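Local coordinates for glycosyl hydrolases family 31 family protein (Aspergillus niger, PDB 6DRU) that hydrolyses xyloglucan oligosaccharides, releasing alpha-xylose from their non-reducing terminal glucose as a family 31 glycosidase, at residues P145-Y150 with M182-Y187; R241-P246 with S461-V466; I253-R258 with R555-R560. One frame throughout, in Å; residues are numbered along the deposited sequence.

Interaction 1 (P145-Y150 with M182-Y187); sequences PDEQIY and MSNKGY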
# COMPACT_ATOMS: atom_id res chain seq x y z
N PRO A 145 -33.99 7.71 -12.94
CA PRO A 145 -34.66 6.97 -11.85
C PRO A 145 -35.56 5.86 -12.35
O PRO A 145 -35.80 4.89 -11.61
CB PRO A 145 -35.47 8.07 -11.13
CG PRO A 145 -34.79 9.35 -11.49
CD PRO A 145 -34.30 9.15 -12.89
N ASP A 146 -36.07 5.95 -13.57
CA ASP A 146 -37.01 4.98 -14.12
C ASP A 146 -36.33 3.80 -14.80
O ASP A 146 -37.03 2.90 -15.29
CB ASP A 146 -37.96 5.68 -15.10
CG ASP A 146 -37.23 6.31 -16.28
OD1 ASP A 146 -36.85 5.58 -17.22
OD2 ASP A 146 -37.02 7.54 -16.25
N GLU A 147 -35.00 3.77 -14.84
CA GLU A 147 -34.30 2.77 -15.63
C GLU A 147 -34.39 1.40 -14.97
O GLU A 147 -34.59 1.27 -13.76
CB GLU A 147 -32.83 3.16 -15.81
CG GLU A 147 -32.21 2.67 -17.11
CD GLU A 147 -30.84 3.26 -17.36
OE1 GLU A 147 -30.10 2.69 -18.19
OE2 GLU A 147 -30.50 4.28 -16.73
N GLN A 148 -34.24 0.36 -15.80
CA GLN A 148 -34.28 -1.02 -15.34
C GLN A 148 -33.04 -1.75 -15.84
O GLN A 148 -32.65 -1.61 -17.00
CB GLN A 148 -35.55 -1.72 -15.83
CG GLN A 148 -36.83 -1.13 -15.29
CD GLN A 148 -38.06 -1.93 -15.67
OE1 GLN A 148 -37.98 -3.14 -15.87
NE2 GLN A 148 -39.19 -1.25 -15.79
N ILE A 149 -32.43 -2.53 -14.95
CA ILE A 149 -31.18 -3.23 -15.24
C ILE A 149 -31.44 -4.73 -15.13
O ILE A 149 -31.91 -5.21 -14.10
CB ILE A 149 -30.06 -2.81 -14.28
CG1 ILE A 149 -29.86 -1.29 -14.32
CG2 ILE A 149 -28.77 -3.53 -14.62
CD1 ILE A 149 -29.58 -0.74 -15.70
N TYR A 150 -31.13 -5.46 -16.20
CA TYR A 150 -31.29 -6.90 -16.25
C TYR A 150 -29.94 -7.57 -16.47
O TYR A 150 -29.13 -7.10 -17.27
CB TYR A 150 -32.25 -7.32 -17.37
CG TYR A 150 -33.53 -6.51 -17.43
CD1 TYR A 150 -34.28 -6.28 -16.29
CD2 TYR A 150 -33.98 -5.98 -18.63
CE1 TYR A 150 -35.45 -5.54 -16.34
CE2 TYR A 150 -35.15 -5.24 -18.69
CZ TYR A 150 -35.88 -5.02 -17.54
OH TYR A 150 -37.04 -4.29 -17.60
N MET A 182 -28.34 -5.59 -19.54
CA MET A 182 -29.19 -4.91 -20.50
C MET A 182 -30.03 -3.86 -19.77
O MET A 182 -30.44 -4.07 -18.63
CB MET A 182 -30.13 -5.88 -21.22
CG MET A 182 -29.45 -6.97 -22.02
SD MET A 182 -30.65 -7.99 -22.89
CE MET A 182 -31.72 -8.48 -21.54
N SER A 183 -30.26 -2.74 -20.44
CA SER A 183 -31.14 -1.70 -19.93
C SER A 183 -32.39 -1.61 -20.81
O SER A 183 -32.34 -1.87 -22.01
CB SER A 183 -30.43 -0.34 -19.90
OG SER A 183 -31.31 0.69 -19.50
N ASN A 184 -33.51 -1.26 -20.18
CA ASN A 184 -34.75 -1.10 -20.94
C ASN A 184 -34.73 0.13 -21.83
O ASN A 184 -35.65 0.29 -22.65
CB ASN A 184 -35.95 -1.07 -20.00
CG ASN A 184 -35.85 0.03 -18.97
OD1 ASN A 184 -34.80 0.65 -18.79
ND2 ASN A 184 -36.96 0.29 -18.27
N LYS A 185 -33.73 1.00 -21.71
CA LYS A 185 -33.58 2.11 -22.65
C LYS A 185 -33.15 1.64 -24.03
O LYS A 185 -33.17 2.45 -24.97
CB LYS A 185 -32.58 3.13 -22.12
CG LYS A 185 -33.14 4.07 -21.08
CD LYS A 185 -32.22 5.25 -20.84
CE LYS A 185 -32.79 6.19 -19.79
NZ LYS A 185 -31.76 7.11 -19.24
N GLY A 186 -32.77 0.38 -24.18
CA GLY A 186 -32.38 -0.14 -25.48
C GLY A 186 -30.88 -0.18 -25.69
O GLY A 186 -30.39 0.19 -26.76
N TYR A 187 -30.13 -0.63 -24.68
CA TYR A 187 -28.70 -0.80 -24.85
C TYR A 187 -28.18 -1.82 -23.86
O TYR A 187 -28.78 -2.04 -22.80
CB TYR A 187 -27.94 0.53 -24.70
CG TYR A 187 -27.87 1.06 -23.28
CD1 TYR A 187 -28.89 1.84 -22.76
CD2 TYR A 187 -26.76 0.80 -22.48
CE1 TYR A 187 -28.82 2.34 -21.47
CE2 TYR A 187 -26.68 1.29 -21.19
CZ TYR A 187 -27.72 2.06 -20.69
OH TYR A 187 -27.65 2.55 -19.41
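E147 reaches across to S183 and Y187 with an extended side chain, and one carboxylate oxygen serves both hydroxyls. S183 OG donates to E147 OE1 over 2.7 Å on the anti lone pair, while Y187 OH donates to the syn lone pair of the same E147 OE1, also over 2.7 Å. The carboxylate plane is turned 56° from the Y187 ring, and the carboxylate oxygen approaches this ring at its edge. S183 CB lies over one ring face near the rim. S183 OG, trans to the backbone N (chi1 176°), also accepts from K185 N and closes an ST turn. K185 NZ is hydrogen-bonded to T144 OG1, and its salt bridge to the other carboxylate oxygen, E147 OE2, is long at 4.0 Å.

N184 stands at about a right angle to Q148, their amide planes 44° apart; Q148 NE2 is hydrogen-bonded to the backbone carbonyl of S629. N184 ND2 lies against Q148 CG, and N184 OD1 accepts from Q148 N at 3.1 Å, the donor standing above the carbonyl plane. Beyond it the chains pair as antiparallel strands: Y150 N bonds to M182 O at 2.9 Å and M182 N to Y150 O at 2.8 Å.

Strand 149-151 thereby forms the edge of a mixed sheet, next to strand 176-183, which turns through K185 and G186 into strand 187-191. M182 packs on helices 228-239 and 492-508, and Y150 stacks on Y618 and touches helix 628-633.

Interaction 2 (R241-P246 with S461-V466); sequences RAPAPP and SACDHV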
# COMPACT_ATOMS: atom_id res chain seq x y z
N ARG A 241 -20.67 -17.36 -28.73
CA ARG A 241 -21.86 -18.09 -29.14
C ARG A 241 -21.76 -19.52 -28.61
O ARG A 241 -20.77 -20.21 -28.87
CB ARG A 241 -22.00 -18.09 -30.66
CG ARG A 241 -22.42 -16.76 -31.25
CD ARG A 241 -23.92 -16.54 -31.13
NE ARG A 241 -24.32 -15.20 -31.53
CZ ARG A 241 -24.33 -14.76 -32.78
NH1 ARG A 241 -23.96 -15.58 -33.77
NH2 ARG A 241 -24.70 -13.52 -33.06
N ALA A 242 -22.79 -19.95 -27.88
CA ALA A 242 -22.74 -21.25 -27.24
C ALA A 242 -22.69 -22.37 -28.28
O ALA A 242 -23.20 -22.21 -29.40
CB ALA A 242 -23.96 -21.45 -26.34
N PRO A 243 -22.08 -23.49 -27.95
CA PRO A 243 -22.07 -24.65 -28.85
C PRO A 243 -23.38 -25.42 -28.75
O PRO A 243 -24.26 -25.11 -27.94
CB PRO A 243 -20.89 -25.47 -28.34
CG PRO A 243 -20.84 -25.14 -26.88
CD PRO A 243 -21.24 -23.71 -26.76
N ALA A 244 -23.50 -26.44 -29.59
CA ALA A 244 -24.71 -27.24 -29.40
C ALA A 244 -24.44 -28.37 -28.40
O ALA A 244 -23.41 -29.03 -28.48
CB ALA A 244 -25.18 -27.83 -30.72
N PRO A 245 -25.36 -28.60 -27.46
CA PRO A 245 -25.10 -29.59 -26.42
C PRO A 245 -25.23 -31.00 -26.98
O PRO A 245 -25.94 -31.22 -27.97
CB PRO A 245 -26.20 -29.30 -25.38
CG PRO A 245 -27.32 -28.77 -26.19
CD PRO A 245 -26.68 -27.96 -27.29
N PRO A 246 -24.55 -31.97 -26.37
CA PRO A 246 -24.76 -33.37 -26.77
C PRO A 246 -26.17 -33.81 -26.40
O PRO A 246 -26.71 -33.40 -25.37
CB PRO A 246 -23.70 -34.13 -25.98
CG PRO A 246 -23.42 -33.27 -24.81
CD PRO A 246 -23.57 -31.85 -25.28
N SER A 461 -18.17 -25.75 -31.94
CA SER A 461 -18.85 -26.81 -32.66
C SER A 461 -19.62 -27.69 -31.68
O SER A 461 -19.65 -27.44 -30.47
CB SER A 461 -17.86 -27.63 -33.48
OG SER A 461 -16.99 -28.37 -32.65
N ALA A 462 -20.26 -28.74 -32.21
CA ALA A 462 -21.09 -29.60 -31.38
C ALA A 462 -20.26 -30.26 -30.28
O ALA A 462 -19.15 -30.74 -30.52
CB ALA A 462 -21.77 -30.66 -32.24
N CYS A 463 -20.82 -30.29 -29.07
CA CYS A 463 -20.15 -30.91 -27.94
C CYS A 463 -20.43 -32.41 -27.91
O CYS A 463 -21.53 -32.85 -28.23
CB CYS A 463 -20.62 -30.29 -26.62
SG CYS A 463 -20.34 -28.51 -26.43
N ASP A 464 -19.42 -33.18 -27.52
CA ASP A 464 -19.62 -34.59 -27.20
C ASP A 464 -19.84 -34.80 -25.71
O ASP A 464 -20.52 -35.76 -25.32
CB ASP A 464 -18.41 -35.41 -27.66
CG ASP A 464 -18.43 -35.71 -29.14
OD1 ASP A 464 -19.36 -35.23 -29.83
OD2 ASP A 464 -17.52 -36.41 -29.62
N HIS A 465 -19.29 -33.93 -24.88
CA HIS A 465 -19.39 -34.04 -23.43
C HIS A 465 -19.57 -32.65 -22.84
O HIS A 465 -19.35 -31.64 -23.51
CB HIS A 465 -18.15 -34.73 -22.85
CG HIS A 465 -17.73 -35.95 -23.62
ND1 HIS A 465 -18.34 -37.18 -23.46
CD2 HIS A 465 -16.77 -36.12 -24.56
CE1 HIS A 465 -17.77 -38.05 -24.27
NE2 HIS A 465 -16.82 -37.44 -24.95
N VAL A 466 -19.98 -32.60 -21.58
CA VAL A 466 -20.24 -31.35 -20.88
C VAL A 466 -19.48 -31.33 -19.57
O VAL A 466 -18.95 -32.34 -19.11
CB VAL A 466 -21.75 -31.13 -20.62
CG1 VAL A 466 -22.54 -31.26 -21.90
CG2 VAL A 466 -22.25 -32.11 -19.57
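P246 lays its ring across C463 and V466, with CD touching both. P246 CD is 3.6 Å from C463 CB, and P246 CG, the next ring atom, is 3.6 Å from V466 CG1. P246 and V466 meet obliquely, and it is the CG1 methyl of the valine that does the touching. A chi1 of -53° sets this methyl anti to the carbonyl carbon and brings it against the proline. The same ring also meets backbone, P246 CB lying 3.4 Å from C463 O and close to D464 O.

A second proline meets the same cysteine further back along the chain. P243 CG approaches C463 SG at 3.4 Å, while P243 CB sits 3.2 Å from S461 O. C463 SG, disulfide-bonded to C480, thus touches P243, while its CB touches P246. P245, between the two prolines in sequence, points its CB away from 461-466.

One backbone hydrogen bond joins the two loops: C463 N donates to A244 O at 2.9 Å, almost straight, with an N-H...O angle of 174°. The rest is van der Waals packing of proline rings on C463, V466 and backbone carbonyls.

Both segments belong to the family 31 TIM-barrel region. The first leads from helix 228-239 to strand 252-254, the second from helix 439-455 to strand 467-469. R452 of helix 439-455 binds the carbonyls of S461 and A462, P245 packs on F603 of helix 596-609, and V466 meets M321 of strand 319-328.

Interaction 3 (I253-R258 with R555-R560); sequences IQSKLR and RTHGSR. With XYS (alpha-D-xylopyranose), chain N; BGC (beta-D-glucopyranose), chain F; BGC (beta-D-glucopyranose), chain B.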
# COMPACT_ATOMS: atom_id res chain seq x y z
N ILE A 253 -30.87 -36.33 -15.38
CA ILE A 253 -29.56 -36.39 -14.76
C ILE A 253 -29.74 -36.75 -13.29
O ILE A 253 -30.30 -35.96 -12.51
CB ILE A 253 -28.79 -35.07 -14.92
CG1 ILE A 253 -28.54 -34.78 -16.40
CG2 ILE A 253 -27.49 -35.11 -14.15
CD1 ILE A 253 -28.19 -33.34 -16.70
N GLN A 254 -29.27 -37.93 -12.91
CA GLN A 254 -29.38 -38.42 -11.54
C GLN A 254 -28.12 -38.08 -10.77
O GLN A 254 -27.00 -38.33 -11.24
CB GLN A 254 -29.62 -39.93 -11.53
CG GLN A 254 -29.75 -40.53 -10.14
CD GLN A 254 -30.97 -40.03 -9.40
OE1 GLN A 254 -32.05 -39.88 -9.99
NE2 GLN A 254 -30.82 -39.75 -8.12
N SER A 255 -28.29 -37.51 -9.58
CA SER A 255 -27.15 -37.15 -8.74
C SER A 255 -27.63 -37.01 -7.30
O SER A 255 -28.83 -36.86 -7.04
CB SER A 255 -26.50 -35.85 -9.21
OG SER A 255 -25.46 -35.46 -8.33
N LYS A 256 -26.67 -37.08 -6.38
CA LYS A 256 -26.92 -36.84 -4.97
C LYS A 256 -25.58 -36.74 -4.26
O LYS A 256 -24.52 -36.96 -4.86
CB LYS A 256 -27.78 -37.94 -4.34
CG LYS A 256 -27.03 -39.22 -4.04
CD LYS A 256 -27.81 -40.09 -3.06
CE LYS A 256 -26.95 -41.21 -2.52
NZ LYS A 256 -27.62 -41.92 -1.39
N LEU A 257 -25.64 -36.42 -2.98
CA LEU A 257 -24.47 -36.42 -2.10
C LEU A 257 -24.66 -37.55 -1.10
O LEU A 257 -25.40 -37.39 -0.12
CB LEU A 257 -24.30 -35.07 -1.41
CG LEU A 257 -22.97 -34.71 -0.71
CD1 LEU A 257 -23.00 -33.26 -0.27
CD2 LEU A 257 -22.66 -35.60 0.48
N ARG A 258 -24.02 -38.69 -1.34
CA ARG A 258 -23.20 -38.96 -2.52
C ARG A 258 -23.14 -40.47 -2.74
O ARG A 258 -23.34 -41.25 -1.81
CB ARG A 258 -21.78 -38.40 -2.36
CG ARG A 258 -21.01 -38.96 -1.18
CD ARG A 258 -19.68 -38.24 -1.01
NE ARG A 258 -18.89 -38.78 0.10
CZ ARG A 258 -17.98 -39.74 -0.03
NH1 ARG A 258 -17.74 -40.27 -1.22
NH2 ARG A 258 -17.31 -40.16 1.03
N ARG A 555 -31.82 -31.85 -13.72
CA ARG A 555 -30.90 -32.59 -12.86
C ARG A 555 -31.38 -32.50 -11.42
O ARG A 555 -31.75 -31.42 -10.94
CB ARG A 555 -29.47 -32.04 -12.98
CG ARG A 555 -28.58 -32.37 -11.79
CD ARG A 555 -27.16 -31.86 -12.00
NE ARG A 555 -26.42 -31.74 -10.74
CZ ARG A 555 -26.47 -30.66 -9.96
NH1 ARG A 555 -27.20 -29.62 -10.32
NH2 ARG A 555 -25.77 -30.61 -8.83
N THR A 556 -31.37 -33.64 -10.73
CA THR A 556 -31.68 -33.71 -9.31
C THR A 556 -30.40 -33.94 -8.52
O THR A 556 -29.49 -34.65 -8.98
CB THR A 556 -32.70 -34.81 -9.02
OG1 THR A 556 -32.98 -34.85 -7.62
CG2 THR A 556 -32.18 -36.17 -9.48
N HIS A 557 -30.32 -33.34 -7.34
CA HIS A 557 -29.14 -33.42 -6.49
C HIS A 557 -29.49 -32.81 -5.14
O HIS A 557 -30.41 -31.99 -5.03
CB HIS A 557 -27.95 -32.67 -7.12
CG HIS A 557 -26.73 -32.66 -6.27
ND1 HIS A 557 -26.05 -33.80 -5.91
CD2 HIS A 557 -26.05 -31.63 -5.69
CE1 HIS A 557 -25.02 -33.49 -5.15
NE2 HIS A 557 -25.00 -32.18 -5.00
N GLY A 558 -28.76 -33.23 -4.12
CA GLY A 558 -28.95 -32.67 -2.80
C GLY A 558 -28.38 -33.57 -1.73
O GLY A 558 -27.99 -34.71 -1.98
N SER A 559 -28.32 -33.03 -0.52
CA SER A 559 -27.88 -33.75 0.67
C SER A 559 -29.11 -33.95 1.55
O SER A 559 -29.47 -33.08 2.35
CB SER A 559 -26.77 -33.00 1.40
OG SER A 559 -26.25 -33.76 2.47
N ARG A 560 -29.77 -35.09 1.38
CA ARG A 560 -31.04 -35.35 2.04
C ARG A 560 -30.83 -35.94 3.43
O ARG A 560 -29.76 -36.47 3.76
CB ARG A 560 -31.88 -36.32 1.20
CG ARG A 560 -32.06 -35.90 -0.25
CD ARG A 560 -33.03 -34.75 -0.38
NE ARG A 560 -33.22 -34.36 -1.78
CZ ARG A 560 -32.72 -33.25 -2.32
NH1 ARG A 560 -32.02 -32.41 -1.57
NH2 ARG A 560 -32.94 -32.98 -3.60
C1 XYS N . -20.50 -28.35 -2.84
C2 XYS N . -21.42 -28.44 -4.04
C3 XYS N . -22.36 -29.60 -3.85
C4 XYS N . -21.58 -30.86 -3.57
C5 XYS N . -20.62 -30.60 -2.42
O1 XYS N . -21.27 -28.18 -1.68
O2 XYS N . -22.14 -27.24 -4.17
O3 XYS N . -23.13 -29.78 -5.02
O4 XYS N . -22.46 -31.89 -3.21
O5 XYS N . -19.75 -29.54 -2.75
C2 BGC F . -23.90 -30.79 3.53
C3 BGC F . -22.66 -29.97 3.48
C4 BGC F . -22.89 -28.62 4.17
C5 BGC F . -23.46 -28.83 5.54
C6 BGC F . -23.76 -27.48 6.18
C1 BGC F . -24.35 -30.88 4.97
O2 BGC F . -23.65 -32.11 3.01
O3 BGC F . -22.30 -29.77 2.16
O4 BGC F . -21.66 -27.94 4.30
O5 BGC F . -24.67 -29.57 5.44
O6 BGC F . -24.17 -27.67 7.51
C2 BGC B . -27.46 -31.60 8.36
C3 BGC B . -26.91 -31.04 7.10
C4 BGC B . -25.95 -32.04 6.44
C5 BGC B . -26.61 -33.38 6.32
C6 BGC B . -25.64 -34.38 5.70
C1 BGC B . -28.05 -32.96 8.09
O1 BGC B . -28.58 -33.48 9.26
O2 BGC B . -28.48 -30.72 8.88
O3 BGC B . -26.24 -29.86 7.38
O4 BGC B . -25.57 -31.59 5.16
O5 BGC B . -27.02 -33.84 7.60
O6 BGC B . -25.09 -35.19 6.71
O HOH W 1 -24.39 -33.14 -9.95
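Backbone bonds join I253-R258 to R555-R560 at two points: T556 N donates to I253 O (3.1 Å), and L257 N to G558 O (3.1 Å). Apolar contact is made where I253 CG2 touches CB, CG and CD of R555, the side chains crossing at a slant, and where L257 CD1 meets S559 CB. The extended R555 chain carries its guanidinium beneath H557 CB, which sits 3.3 Å above the plane, and NH1 forms a salt bridge to D516.

I253 and R555 form a parallel bridge between strands 252-254 and 554-555, the first and last strands of the TIM barrel, and the chains beyond them run on into the xylose pocket.

Between the two chains a water accepts from R555 NE and is also hydrogen-bonded to S255 OG. Sugar contacts centre on H557, whose chi1 of 177° swings the ring toward the xylose: NE2 donates to XYS O4 at 3.1 Å and is hydrogen-bonded to XYS O3 at 3.0 Å. L257 CD1 packs against XYS O4, and S559 OG is hydrogen-bonded to O2 of a glucose (chain F). D285, R470 and D487, the probable proton donor, are also hydrogen-bonded to the xylose.

Interactions 1 and 3 are buried, whereas interaction 2 is only partly so. Interaction 1 belongs to a mixed sheet that precedes the barrel in sequence, and lies on the opposite side of the chain's centre from interaction 3, their centres about 38 Å apart. Interactions 2 and 3 both fall in the TIM-barrel region and their segments alternate along the chain; 241-246 leads into strand 252-254, where 253-258 begins. Their nearest atoms are about 7 Å apart. Chemistry follows place: a carboxylate gripped by two hydroxyls and a separate amide-backbone bond beside antiparallel pairing in interaction 1, proline packing against a disulfide cysteine in interaction 2, and sugar-binding polar groups beyond a parallel bridge in interaction 3.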